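Side-chain contacts in alkaline serine protease AL20 (Nesterenkonia abyssinica, PDB 3CP7), which probably hydrolyses peptide bonds as a secreted alkaline serine protease of the trypsin-like, two-barrel type: residues 36-39 with 40-44; 101-105 with 106-110; 192-195 with 196-199. One frame throughout, in Å; residues are numbered along the deposited sequence.

Interaction 1 (residues 36-39 with 40-44) is buried near the middle of the chain, where a strand of the first barrel runs into the 3-10 turn carrying His41. Interactions 2 and 3 lie at the surface, on opposite sides of the chain's centre, with their own centres about 37 Å apart. Interaction 2 (101-105 with 106-110) caps a short helix packed on the first barrel, whereas interaction 3 (192-195 with 196-199) is a turn leading into the last strand of the second. A backbone bond, a disulfide cysteine and a bound formic acid mark the first; helix bonds and threonine capping the second; aliphatic and aromatic packing beside a water that bridges two backbone carbonyls the third.

Interaction 1 of 3, residues 36-39 with 40-44; sequences VATA and GHCLH. With FMT (formic acid), chain C.
Ala39 CB lies close to the His41 ring, obliquely to its plane and 3.8 Å from ND1, while the other end of that ring holds a formic acid molecule. His41 NE2 gives a hydrogen bond of 2.8 Å to O1 of the ligand, with an angle of 148° at the hydrogen, and the formic acid carbon lies in the ring plane at the edge. The formic acid, probably from the crystallisation liquor, is also hydrogen-bonded to Ser169 OG and Gly167 N. Asp91 OD1 bonds His41 ND1, an arrangement consistent with the Ser-His-Asp triad of trypsin-like proteases. His41 CG sits between its backbone N and carbonyl carbon (chi1 81°); Cys42 SG lies 4.1 Å above one face of the ring, offset toward the rim. The turn itself is closed by Cys42 N, which donates to Ala39 O at 3.0 Å from above the carbonyl plane. Cys42 SG, in a disulfide with Cys23, also rests 3.8 Å from Ala39 CB. Thr38 OG1, hydrogen-bonded to Ser24 O, also lies against Cys42, 3.6 Å from its CB, and Thr38 CG2 packs against Leu43 CD2 at 3.8 Å. The turn follows the end of strand 35-38, which runs between strands 19-27 and 93-97, and Leu43 reaches across to strands 93-97 and 71-78 of the same barrel.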
loop_
_atom_site.group_PDB
_atom_site.type_symbol
_atom_site.label_atom_id
_atom_site.label_comp_id
_atom_site.label_asym_id
_atom_site.label_seq_id
_atom_site.Cartn_x
_atom_site.Cartn_y
_atom_site.Cartn_z
ATOM N N VAL A 36 -10.321 8.443 -5.532
ATOM C CA VAL A 36 -10.078 8.557 -6.974
ATOM C C VAL A 36 -9.076 7.506 -7.447
ATOM O O VAL A 36 -8.098 7.184 -6.750
ATOM C CB VAL A 36 -9.617 9.975 -7.412
ATOM C CG1 VAL A 36 -10.707 11.008 -7.157
ATOM C CG2 VAL A 36 -8.312 10.390 -6.719
ATOM N N ALA A 37 -9.334 6.975 -8.636
ATOM C CA ALA A 37 -8.409 6.084 -9.319
ATOM C C ALA A 37 -7.459 6.914 -10.150
ATOM O O ALA A 37 -7.853 7.903 -10.789
ATOM C CB ALA A 37 -9.163 5.144 -10.216
ATOM N N THR A 38 -6.198 6.498 -10.147
ATOM C CA THR A 38 -5.182 7.162 -10.949
ATOM C C THR A 38 -4.074 6.159 -11.269
ATOM O O THR A 38 -4.235 4.951 -11.031
ATOM C CB THR A 38 -4.659 8.439 -10.230
ATOM O OG1 THR A 38 -3.871 9.211 -11.141
ATOM C CG2 THR A 38 -3.837 8.113 -8.984
ATOM N N ALA A 39 -2.967 6.638 -11.833
ATOM C CA ALA A 39 -1.801 5.781 -12.094
ATOM C C ALA A 39 -0.875 5.799 -10.889
ATOM O O ALA A 39 -0.761 6.808 -10.192
ATOM C CB ALA A 39 -1.054 6.249 -13.340
ATOM N N GLY A 40 -0.187 4.686 -10.657
ATOM C CA GLY A 40 0.825 4.637 -9.604
ATOM C C GLY A 40 1.859 5.734 -9.761
ATOM O O GLY A 40 2.231 6.381 -8.781
ATOM N N HIS A 41 2.320 5.978 -10.989
ATOM C CA HIS A 41 3.369 6.957 -11.205
ATOM C C HIS A 41 2.895 8.393 -11.000
ATOM O O HIS A 41 3.716 9.305 -10.956
ATOM C CB HIS A 41 4.056 6.748 -12.561
ATOM C CG HIS A 41 3.323 7.318 -13.738
ATOM N ND1 HIS A 41 2.568 6.550 -14.604
ATOM C CD2 HIS A 41 3.281 8.586 -14.220
ATOM C CE1 HIS A 41 2.078 7.330 -15.557
ATOM N NE2 HIS A 41 2.501 8.564 -15.349
ATOM N N CYS A 42 1.585 8.596 -10.866
ATOM C CA CYS A 42 1.040 9.923 -10.555
ATOM C C CYS A 42 1.050 10.213 -9.060
ATOM O O CYS A 42 0.738 11.337 -8.646
ATOM C CB CYS A 42 -0.395 10.049 -11.060
ATOM S SG CYS A 42 -0.550 10.021 -12.869
ATOM N N LEU A 43 1.394 9.223 -8.240
ATOM C CA LEU A 43 1.470 9.492 -6.802
ATOM C C LEU A 43 2.666 8.868 -6.087
ATOM O O LEU A 43 2.848 9.085 -4.880
ATOM C CB LEU A 43 0.144 9.172 -6.085
ATOM C CG LEU A 43 -0.526 7.813 -6.286
ATOM C CD1 LEU A 43 0.325 6.698 -5.661
ATOM C CD2 LEU A 43 -1.929 7.846 -5.683
ATOM N N HIS A 44 3.505 8.141 -6.825
ATOM C CA HIS A 44 4.701 7.542 -6.243
ATOM C C HIS A 44 5.781 7.385 -7.304
ATOM O O HIS A 44 5.483 7.005 -8.440
ATOM C CB HIS A 44 4.379 6.193 -5.586
ATOM C CG HIS A 44 5.496 5.654 -4.749
ATOM N ND1 HIS A 44 6.607 5.053 -5.296
ATOM C CD2 HIS A 44 5.690 5.661 -3.409
ATOM C CE1 HIS A 44 7.432 4.693 -4.327
ATOM N NE2 HIS A 44 6.904 5.060 -3.171
HETATM C C FMT C . 2.053 12.056 -16.998
HETATM O O1 FMT C . 2.663 11.171 -16.375
HETATM O O2 FMT C . 1.273 11.808 -17.920
#

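Interaction 2 of 3, residues 101-105 with 106-110; sequences GGTTV and QQQVG
Thr104 O takes a hydrogen bond of 2.8 Å from Gln108 N, with an angle of 160° at the hydrogen. The side chain of Thr104 works on the same turn: OG1, turned in between its own backbone N and carbonyl carbon (chi1 58°), accepts a weak bond of 3.4 Å from Gln107 N. Thr104 OG1 also lies 3.2 Å from Gln107 CG, and the glutamine chain is bent at chi2, its end leading away. Thr104 is thus the N-cap of helix 105-109, a short surface helix that follows strand 93-97 and lies against the first barrel of the trypsin-like fold. One step further along, Val109 N bonds to Val105 O at 3.0 Å, and the CG2 methyl of Val109 lies 3.5 Å from that oxygen. Val105 is the buried residue of the turn and packs on Ile27 and Trp71; Val109 also touches Ile27. Ahead of the cap, the Thr103 methyl CG2 extends alongside the helix start to within 3.8 Å of Gln108 N. The Gln108 side chain is likewise bent at chi2, and its NE2 is bonded to His68 ND1. At the far end Gly110, with positive phi, leaves the helix while its N still reaches Gln106 O at 2.8 Å.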
loop_
_atom_site.group_PDB
_atom_site.type_symbol
_atom_site.label_atom_id
_atom_site.label_comp_id
_atom_site.label_asym_id
_atom_site.label_seq_id
_atom_site.Cartn_x
_atom_site.Cartn_y
_atom_site.Cartn_z
ATOM N N GLY A 101 -15.424 20.329 5.561
ATOM C CA GLY A 101 -16.554 20.705 6.418
ATOM C C GLY A 101 -17.637 19.642 6.410
ATOM O O GLY A 101 -18.835 19.944 6.302
ATOM N N GLY A 102 -17.204 18.388 6.492
ATOM C CA GLY A 102 -18.107 17.250 6.477
ATOM C C GLY A 102 -18.458 16.721 5.097
ATOM O O GLY A 102 -19.081 15.668 4.996
ATOM N N THR A 103 -18.059 17.432 4.037
ATOM C CA THR A 103 -18.416 17.020 2.669
ATOM C C THR A 103 -17.300 16.231 1.997
ATOM O O THR A 103 -16.172 16.703 1.880
ATOM C CB THR A 103 -18.781 18.211 1.767
ATOM O OG1 THR A 103 -19.652 19.099 2.482
ATOM C CG2 THR A 103 -19.475 17.732 0.492
ATOM N N THR A 104 -17.631 15.019 1.573
ATOM C CA THR A 104 -16.700 14.184 0.816
ATOM C C THR A 104 -16.801 14.503 -0.681
ATOM O O THR A 104 -17.800 15.054 -1.157
ATOM C CB THR A 104 -17.006 12.706 1.016
ATOM O OG1 THR A 104 -18.353 12.467 0.605
ATOM C CG2 THR A 104 -16.834 12.291 2.491
ATOM N N VAL A 105 -15.770 14.140 -1.439
ATOM C CA VAL A 105 -15.753 14.500 -2.852
ATOM C C VAL A 105 -16.911 13.846 -3.619
ATOM O O VAL A 105 -17.476 14.452 -4.535
ATOM C CB VAL A 105 -14.379 14.200 -3.511
ATOM C CG1 VAL A 105 -14.213 12.702 -3.850
ATOM C CG2 VAL A 105 -14.201 15.042 -4.751
ATOM N N GLN A 106 -17.261 12.614 -3.250
ATOM C CA GLN A 106 -18.343 11.915 -3.934
ATOM C C GLN A 106 -19.691 12.569 -3.619
ATOM O O GLN A 106 -20.557 12.631 -4.480
ATOM C CB GLN A 106 -18.341 10.413 -3.596
ATOM C CG GLN A 106 -19.255 9.575 -4.490
ATOM C CD GLN A 106 -19.133 8.073 -4.269
ATOM O OE1 GLN A 106 -20.094 7.325 -4.515
ATOM N NE2 GLN A 106 -17.968 7.617 -3.855
ATOM N N GLN A 107 -19.850 13.050 -2.387
ATOM C CA GLN A 107 -21.054 13.791 -1.995
ATOM C C GLN A 107 -21.123 15.146 -2.697
ATOM O O GLN A 107 -22.197 15.585 -3.123
ATOM C CB GLN A 107 -21.079 13.977 -0.480
ATOM C CG GLN A 107 -21.511 12.732 0.283
ATOM C CD GLN A 107 -22.985 12.432 0.122
ATOM O OE1 GLN A 107 -23.362 11.524 -0.615
ATOM N NE2 GLN A 107 -23.835 13.205 0.810
ATOM N N GLN A 108 -19.971 15.808 -2.804
ATOM C CA GLN A 108 -19.867 17.092 -3.492
ATOM C C GLN A 108 -20.307 16.982 -4.948
ATOM O O GLN A 108 -21.112 17.770 -5.444
ATOM C CB GLN A 108 -18.412 17.582 -3.441
ATOM C CG GLN A 108 -18.126 18.781 -4.349
ATOM C CD GLN A 108 -18.799 20.043 -3.864
ATOM O OE1 GLN A 108 -18.902 20.285 -2.662
ATOM N NE2 GLN A 108 -19.247 20.862 -4.800
ATOM N N VAL A 109 -19.738 16.005 -5.644
ATOM C CA VAL A 109 -19.991 15.864 -7.070
ATOM C C VAL A 109 -21.331 15.177 -7.337
ATOM O O VAL A 109 -21.957 15.419 -8.370
ATOM C CB VAL A 109 -18.795 15.145 -7.767
ATOM C CG1 VAL A 109 -19.098 14.820 -9.204
ATOM C CG2 VAL A 109 -17.557 16.030 -7.691
ATOM N N GLY A 110 -21.760 14.324 -6.410
ATOM C CA GLY A 110 -23.095 13.718 -6.480
ATOM C C GLY A 110 -23.137 12.435 -7.293
ATOM O O GLY A 110 -24.202 11.848 -7.482
#

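Interaction 3 of 3, residues 192-195 with 196-199; sequences TFLP and NVMF
Leu194 meets the Phe199 ring at its edge, CD2 lying in the ring plane and 3.7 Å from CZ, with the two side chains crossing at about a right angle. A water also sits in that plane at the ring edge. Around the same ring, Tyr189 brings its own ring with the two planes about 15° apart, and Tyr191 meets Phe199 edge-to-face. The water ties the backbone together, donating to Leu194 O at 2.6 Å and to Val197 O at 2.8 Å, so both carbonyls gain a partner across the bend. Val197 packs on Leu194: its CG2 methyl lies 3.7 Å from Leu194 CG, and its CB lies 3.9 Å from Leu194 CD2. With CG anti to the backbone N (chi1 -169°) and chi2 at 59°, Leu194 sets CG against Val197 CG2 and CD2 against the Phe199 ring. The corner is taken by Pro195 and Asn196, the two central residues of a type II beta turn from Leu194 to Val197. The positive phi of Asn196 brings its CB within 3.1 Å of Pro195 O, while the backbone of Asn196 bonds with Cys162. From here strand 197-200 pairs with strand 158-161, and the backbone of Phe199 also bonds with Ser188 and Tyr189 of strand 183-191. Such a tight turn therefore brings the chain into the strand that closes the second beta-barrel of a chymotrypsin-like protease, just before the C-terminal helix 205-214.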
loop_
_atom_site.group_PDB
_atom_site.type_symbol
_atom_site.label_atom_id
_atom_site.label_comp_id
_atom_site.label_asym_id
_atom_site.label_seq_id
_atom_site.Cartn_x
_atom_site.Cartn_y
_atom_site.Cartn_z
ATOM N N THR A 192 8.319 4.713 -26.823
ATOM C CA THR A 192 8.952 5.683 -27.718
ATOM C C THR A 192 8.835 5.284 -29.195
ATOM O O THR A 192 8.748 6.155 -30.062
ATOM C CB THR A 192 10.446 5.843 -27.387
ATOM O OG1 THR A 192 11.045 4.545 -27.318
ATOM C CG2 THR A 192 10.621 6.558 -26.053
ATOM N N PHE A 193 8.815 3.982 -29.477
ATOM C CA PHE A 193 8.760 3.490 -30.864
ATOM C C PHE A 193 7.345 3.426 -31.430
ATOM O O PHE A 193 7.157 3.151 -32.611
ATOM C CB PHE A 193 9.412 2.103 -30.970
ATOM C CG PHE A 193 8.753 1.051 -30.118
ATOM C CD1 PHE A 193 9.265 0.729 -28.873
ATOM C CD2 PHE A 193 7.628 0.367 -30.568
ATOM C CE1 PHE A 193 8.667 -0.232 -28.080
ATOM C CE2 PHE A 193 7.016 -0.587 -29.779
ATOM C CZ PHE A 193 7.527 -0.890 -28.532
ATOM N N LEU A 194 6.344 3.672 -30.592
ATOM C CA LEU A 194 4.964 3.431 -30.988
ATOM C C LEU A 194 4.113 4.676 -30.751
ATOM O O LEU A 194 3.464 4.799 -29.718
ATOM C CB LEU A 194 4.423 2.209 -30.230
ATOM C CG LEU A 194 3.081 1.597 -30.639
ATOM C CD1 LEU A 194 3.070 1.138 -32.104
ATOM C CD2 LEU A 194 2.710 0.456 -29.709
ATOM N N PRO A 195 4.135 5.630 -31.700
ATOM C CA PRO A 195 3.304 6.820 -31.498
ATOM C C PRO A 195 1.813 6.501 -31.418
ATOM O O PRO A 195 1.342 5.527 -32.012
ATOM C CB PRO A 195 3.597 7.695 -32.726
ATOM C CG PRO A 195 4.364 6.853 -33.674
ATOM C CD PRO A 195 4.927 5.681 -32.944
ATOM N N ASN A 196 1.100 7.320 -30.653
ATOM C CA ASN A 196 -0.365 7.277 -30.614
ATOM C C ASN A 196 -0.982 5.949 -30.156
ATOM O O ASN A 196 -2.056 5.556 -30.627
ATOM C CB ASN A 196 -0.951 7.682 -31.977
ATOM C CG ASN A 196 -0.562 9.084 -32.380
ATOM O OD1 ASN A 196 -0.423 9.379 -33.569
ATOM N ND2 ASN A 196 -0.357 9.949 -31.404
ATOM N N VAL A 197 -0.304 5.254 -29.245
ATOM C CA VAL A 197 -0.905 4.118 -28.551
ATOM C C VAL A 197 -0.709 4.328 -27.052
ATOM O O VAL A 197 0.398 4.590 -26.592
ATOM C CB VAL A 197 -0.326 2.756 -29.017
ATOM C CG1 VAL A 197 -0.989 1.594 -28.272
ATOM C CG2 VAL A 197 -0.529 2.568 -30.524
ATOM N N MET A 198 -1.808 4.251 -26.304
ATOM C CA MET A 198 -1.773 4.371 -24.848
ATOM C C MET A 198 -1.937 3.000 -24.210
ATOM O O MET A 198 -2.850 2.246 -24.565
ATOM C CB MET A 198 -2.905 5.271 -24.373
ATOM C CG MET A 198 -2.981 5.411 -22.844
ATOM S SD MET A 198 -1.711 6.493 -22.172
ATOM C CE MET A 198 -2.360 8.080 -22.727
ATOM N N PHE A 199 -1.058 2.685 -23.259
ATOM C CA PHE A 199 -1.163 1.445 -22.512
ATOM C C PHE A 199 -1.713 1.689 -21.132
ATOM O O PHE A 199 -1.432 2.712 -20.498
ATOM C CB PHE A 199 0.185 0.711 -22.469
ATOM C CG PHE A 199 0.615 0.244 -23.821
ATOM C CD1 PHE A 199 1.318 1.091 -24.663
ATOM C CD2 PHE A 199 0.241 -1.012 -24.285
ATOM C CE1 PHE A 199 1.679 0.683 -25.956
ATOM C CE2 PHE A 199 0.591 -1.434 -25.579
ATOM C CZ PHE A 199 1.304 -0.584 -26.411
HETATM O O HOH W 1 2.972 3.702 -27.359
#